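Local coordinates for F-actin-capping protein subunit alpha (Dictyostelium discoideum, PDB 4AKR) that binds the fast-growing barbed ends of actin filaments independently of calcium, blocking subunit exchange there without severing the filament, at residues 119-122 with 123-126; 214-217 with 218-221. One frame throughout, in Å; residues are numbered along the deposited sequence.

Contact 1. Residues 119-122 with 123-126; sequences DEEA and TKYC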
loop_
_atom_site.group_PDB
_atom_site.type_symbol
_atom_site.label_atom_id
_atom_site.label_comp_id
_atom_site.label_asym_id
_atom_site.label_seq_id
_atom_site.Cartn_x
_atom_site.Cartn_y
_atom_site.Cartn_z
ATOM N N ASP A 119 -27.788 -18.981 -6.563
ATOM C CA ASP A 119 -27.618 -17.809 -7.407
ATOM C C ASP A 119 -28.654 -16.722 -7.087
ATOM O O ASP A 119 -28.310 -15.544 -7.056
ATOM C CB ASP A 119 -27.683 -18.213 -8.887
ATOM C CG ASP A 119 -26.916 -17.263 -9.778
ATOM O OD1 ASP A 119 -26.557 -16.167 -9.294
ATOM O OD2 ASP A 119 -26.666 -17.603 -10.955
ATOM N N GLU A 120 -29.906 -17.106 -6.841
ATOM C CA GLU A 120 -30.941 -16.111 -6.511
ATOM C C GLU A 120 -30.542 -15.319 -5.266
ATOM O O GLU A 120 -30.732 -14.103 -5.191
ATOM C CB GLU A 120 -32.301 -16.769 -6.225
ATOM C CG GLU A 120 -33.014 -17.422 -7.406
ATOM C CD GLU A 120 -34.427 -17.902 -7.044
ATOM O OE1 GLU A 120 -34.618 -18.433 -5.920
ATOM O OE2 GLU A 120 -35.348 -17.758 -7.884
ATOM N N GLU A 121 -30.006 -16.024 -4.277
ATOM C CA GLU A 121 -29.606 -15.387 -3.033
ATOM C C GLU A 121 -28.359 -14.510 -3.179
ATOM O O GLU A 121 -28.300 -13.411 -2.620
ATOM C CB GLU A 121 -29.389 -16.456 -1.953
ATOM C CG GLU A 121 -30.639 -17.269 -1.639
ATOM C CD GLU A 121 -31.815 -16.389 -1.240
ATOM O OE1 GLU A 121 -31.661 -15.569 -0.301
ATOM O OE2 GLU A 121 -32.895 -16.517 -1.861
ATOM N N ALA A 122 -27.371 -14.984 -3.931
ATOM C CA ALA A 122 -26.154 -14.204 -4.128
ATOM C C ALA A 122 -26.487 -12.886 -4.826
ATOM O O ALA A 122 -25.937 -11.835 -4.494
ATOM C CB ALA A 122 -25.147 -14.996 -4.953
ATOM N N THR A 123 -27.407 -12.946 -5.784
ATOM C CA THR A 123 -27.808 -11.761 -6.524
ATOM C C THR A 123 -28.431 -10.712 -5.602
ATOM O O THR A 123 -27.997 -9.559 -5.599
ATOM C CB THR A 123 -28.794 -12.131 -7.666
ATOM O OG1 THR A 123 -28.172 -13.081 -8.540
ATOM C CG2 THR A 123 -29.155 -10.908 -8.478
ATOM N N LYS A 124 -29.429 -11.109 -4.814
ATOM C CA LYS A 124 -30.080 -10.189 -3.875
ATOM C C LYS A 124 -29.096 -9.673 -2.819
ATOM O O LYS A 124 -29.095 -8.491 -2.474
ATOM C CB LYS A 124 -31.256 -10.881 -3.174
ATOM C CG LYS A 124 -32.391 -11.277 -4.115
ATOM C CD LYS A 124 -33.538 -12.015 -3.394
ATOM C CE LYS A 124 -33.145 -13.426 -2.980
ATOM N NZ LYS A 124 -34.298 -14.242 -2.466
ATOM N N TYR A 125 -28.272 -10.566 -2.289
ATOM C CA TYR A 125 -27.295 -10.177 -1.284
ATOM C C TYR A 125 -26.355 -9.128 -1.873
ATOM O O TYR A 125 -26.079 -8.111 -1.256
ATOM C CB TYR A 125 -26.492 -11.395 -0.827
ATOM C CG TYR A 125 -25.434 -11.074 0.208
ATOM C CD1 TYR A 125 -25.785 -10.602 1.473
ATOM C CD2 TYR A 125 -24.076 -11.217 -0.091
ATOM C CE1 TYR A 125 -24.806 -10.276 2.414
ATOM C CE2 TYR A 125 -23.090 -10.896 0.842
ATOM C CZ TYR A 125 -23.462 -10.424 2.091
ATOM O OH TYR A 125 -22.490 -10.085 3.001
ATOM N N CYS A 126 -25.877 -9.395 -3.079
ATOM C CA CYS A 126 -24.966 -8.507 -3.791
ATOM C C CYS A 126 -25.615 -7.138 -4.049
ATOM O O CYS A 126 -24.987 -6.092 -3.848
ATOM C CB CYS A 126 -24.560 -9.177 -5.107
ATOM S SG CYS A 126 -23.177 -8.431 -5.985
HETATM O O HOH W 1 -33.741 -14.365 0.563
#
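Glu-121 and Lys-124 run side by side off the same flank of the helix and close a salt bridge, with Lys-124 NZ 2.7 Å from Glu-121 OE2. The ammonium meets this oxygen on its syn side, 35° out of the carboxylate plane. The other carboxylate oxygen is served by a water, which donates to Glu-121 OE1 at 2.6 Å and accepts from Lys-124 NZ at 3.1 Å, so that both oxygens and the ammonium join in one small ring. Lys-124 comes back to the glutamate because its chain, extended at first, bends at chi3 (-72°), which also lays CE 3.3 Å from Glu-120 O.

These residues belong to helix 112-129, which packs against the five-stranded antiparallel sheet of the capping-protein alpha subunit, and its i to i+4 bonds run unbroken here, the shortest from Cys-126 N to Ala-122 O at 2.8 Å. Asp-119 O accepts two hydrogen bonds, from Thr-123 N at 3.0 Å and Thr-123 OG1 at 2.9 Å, which reach it from opposite faces of its carbonyl plane. With OG1 beside its own backbone N (chi1 -58°), the threonine hydroxyl is turned back down the helix onto that carbonyl. The carboxylate of Asp-119 is engaged by Arg-115, in a salt bridge to OD2. On the buried side Tyr-125 OH bonds to Glu-232 and to a basic side chain of the other subunit.

Contact 2. Residues 214-217 with 218-221; sequences SADA and QSTA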
loop_
_atom_site.group_PDB
_atom_site.type_symbol
_atom_site.label_atom_id
_atom_site.label_comp_id
_atom_site.label_asym_id
_atom_site.label_seq_id
_atom_site.Cartn_x
_atom_site.Cartn_y
_atom_site.Cartn_z
ATOM N N SER A 214 -28.551 -28.175 5.681
ATOM C CA SER A 214 -28.628 -28.607 4.293
ATOM C C SER A 214 -29.925 -29.395 4.129
ATOM O O SER A 214 -29.990 -30.565 4.513
ATOM C CB SER A 214 -27.446 -29.503 3.939
ATOM O OG SER A 214 -27.620 -30.080 2.654
ATOM N N ALA A 215 -30.953 -28.747 3.578
ATOM C CA ALA A 215 -32.258 -29.373 3.365
ATOM C C ALA A 215 -32.687 -29.178 1.910
ATOM O O ALA A 215 -31.940 -29.506 0.983
ATOM C CB ALA A 215 -33.288 -28.748 4.304
ATOM N N ASP A 216 -33.895 -28.653 1.711
ATOM C CA ASP A 216 -34.386 -28.389 0.367
ATOM C C ASP A 216 -33.573 -27.226 -0.216
ATOM O O ASP A 216 -33.262 -26.267 0.486
ATOM C CB ASP A 216 -35.881 -28.043 0.391
ATOM C CG ASP A 216 -36.206 -26.902 1.335
ATOM O OD1 ASP A 216 -36.378 -27.145 2.554
ATOM O OD2 ASP A 216 -36.280 -25.751 0.855
ATOM N N ALA A 217 -33.227 -27.337 -1.497
ATOM C CA ALA A 217 -32.430 -26.339 -2.216
ATOM C C ALA A 217 -32.706 -24.884 -1.836
ATOM O O ALA A 217 -31.778 -24.142 -1.493
ATOM C CB ALA A 217 -32.604 -26.529 -3.721
ATOM N N GLN A 218 -33.971 -24.474 -1.896
ATOM C CA GLN A 218 -34.335 -23.101 -1.547
ATOM C C GLN A 218 -33.841 -22.715 -0.151
ATOM O O GLN A 218 -33.237 -21.653 0.031
ATOM C CB GLN A 218 -35.854 -22.904 -1.607
ATOM C CG GLN A 218 -36.462 -22.880 -3.010
ATOM C CD GLN A 218 -36.730 -24.267 -3.581
ATOM O OE1 GLN A 218 -36.758 -25.266 -2.853
ATOM N NE2 GLN A 218 -36.950 -24.329 -4.891
ATOM N N SER A 219 -34.105 -23.579 0.827
ATOM C CA SER A 219 -33.702 -23.340 2.218
ATOM C C SER A 219 -32.191 -23.332 2.392
ATOM O O SER A 219 -31.636 -22.435 3.020
ATOM C CB SER A 219 -34.291 -24.413 3.140
ATOM O OG SER A 219 -35.702 -24.326 3.180
ATOM N N THR A 220 -31.542 -24.353 1.844
ATOM C CA THR A 220 -30.095 -24.500 1.922
ATOM C C THR A 220 -29.419 -23.207 1.486
ATOM O O THR A 220 -28.472 -22.741 2.123
ATOM C CB THR A 220 -29.629 -25.657 1.013
ATOM O OG1 THR A 220 -30.275 -26.864 1.421
ATOM C CG2 THR A 220 -28.138 -25.853 1.104
ATOM N N ALA A 221 -29.922 -22.625 0.404
ATOM C CA ALA A 221 -29.374 -21.382 -0.133
ATOM C C ALA A 221 -29.645 -20.206 0.796
ATOM O O ALA A 221 -28.737 -19.443 1.130
ATOM C CB ALA A 221 -29.969 -21.100 -1.509
HETATM O O HOH W 2 -29.414 -29.544 0.819
#
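Asp-216 caps the first turn of helix 217-248 through Ser-219, three residues on. From CB, its side chain stands between its own backbone N and carbonyl carbon (chi1 54°), which folds the carboxylate back over the start of the helix. CG comes 3.2 Å from Ser-219 OG. OD1 lies alongside the same hydroxyl, 3.0 Å from Ser-219 OG, while OD2 receives both capping bonds. It accepts from Ser-219 OG at 2.8 Å, on the syn side and 24° out of the carboxylate plane, and from Ser-219 N at 3.1 Å, well above the same face. This is an N-cap: the aspartate satisfies an amide of the first turn, and its charge probably suits the positive end of the helix dipole. With an alanine in place of Ser-219, the backbone N-H could still be capped, but Asp-216 OD2 would probably lose its hydroxyl donor and the carboxylate be freer to turn.

The main chain follows on, Thr-220 N giving Asp-216 O a nearly straight bond of 2.9 Å. A water donates to both Ser-214 OG (2.6 Å) and Ala-215 O, and lies 2.9 Å from Thr-220 OG1, tying the incoming loop to the helix. Ser-214 OG is also bonded to Lys-176 O, in the turn before strand 181-194. Thr-220 reaches Val-182 on that strand and Phe-118 on helix 112-129, while Ala-217 rests on Tyr-114, so the new helix starts between strand 181-194 and helix 112-129.

Coming from the N terminus, the chain reaches contact 1 in the middle of helix 112-129, then runs through the five antiparallel strands from 134 to 213 before contact 2 turns it into helix 217-248. The two follow in series, neither enclosing the other, and each is local: contact 1 is held within continuous helix, whereas contact 2 fastens the loop after strand 198-213 to the first turn of the last long helix. Their centres lie about 14 Å apart. They meet directly where Glu-121 CG packs on Ala-221 CB at 3.9 Å, which sets the early part of the later helix against the earlier one beside the sheet.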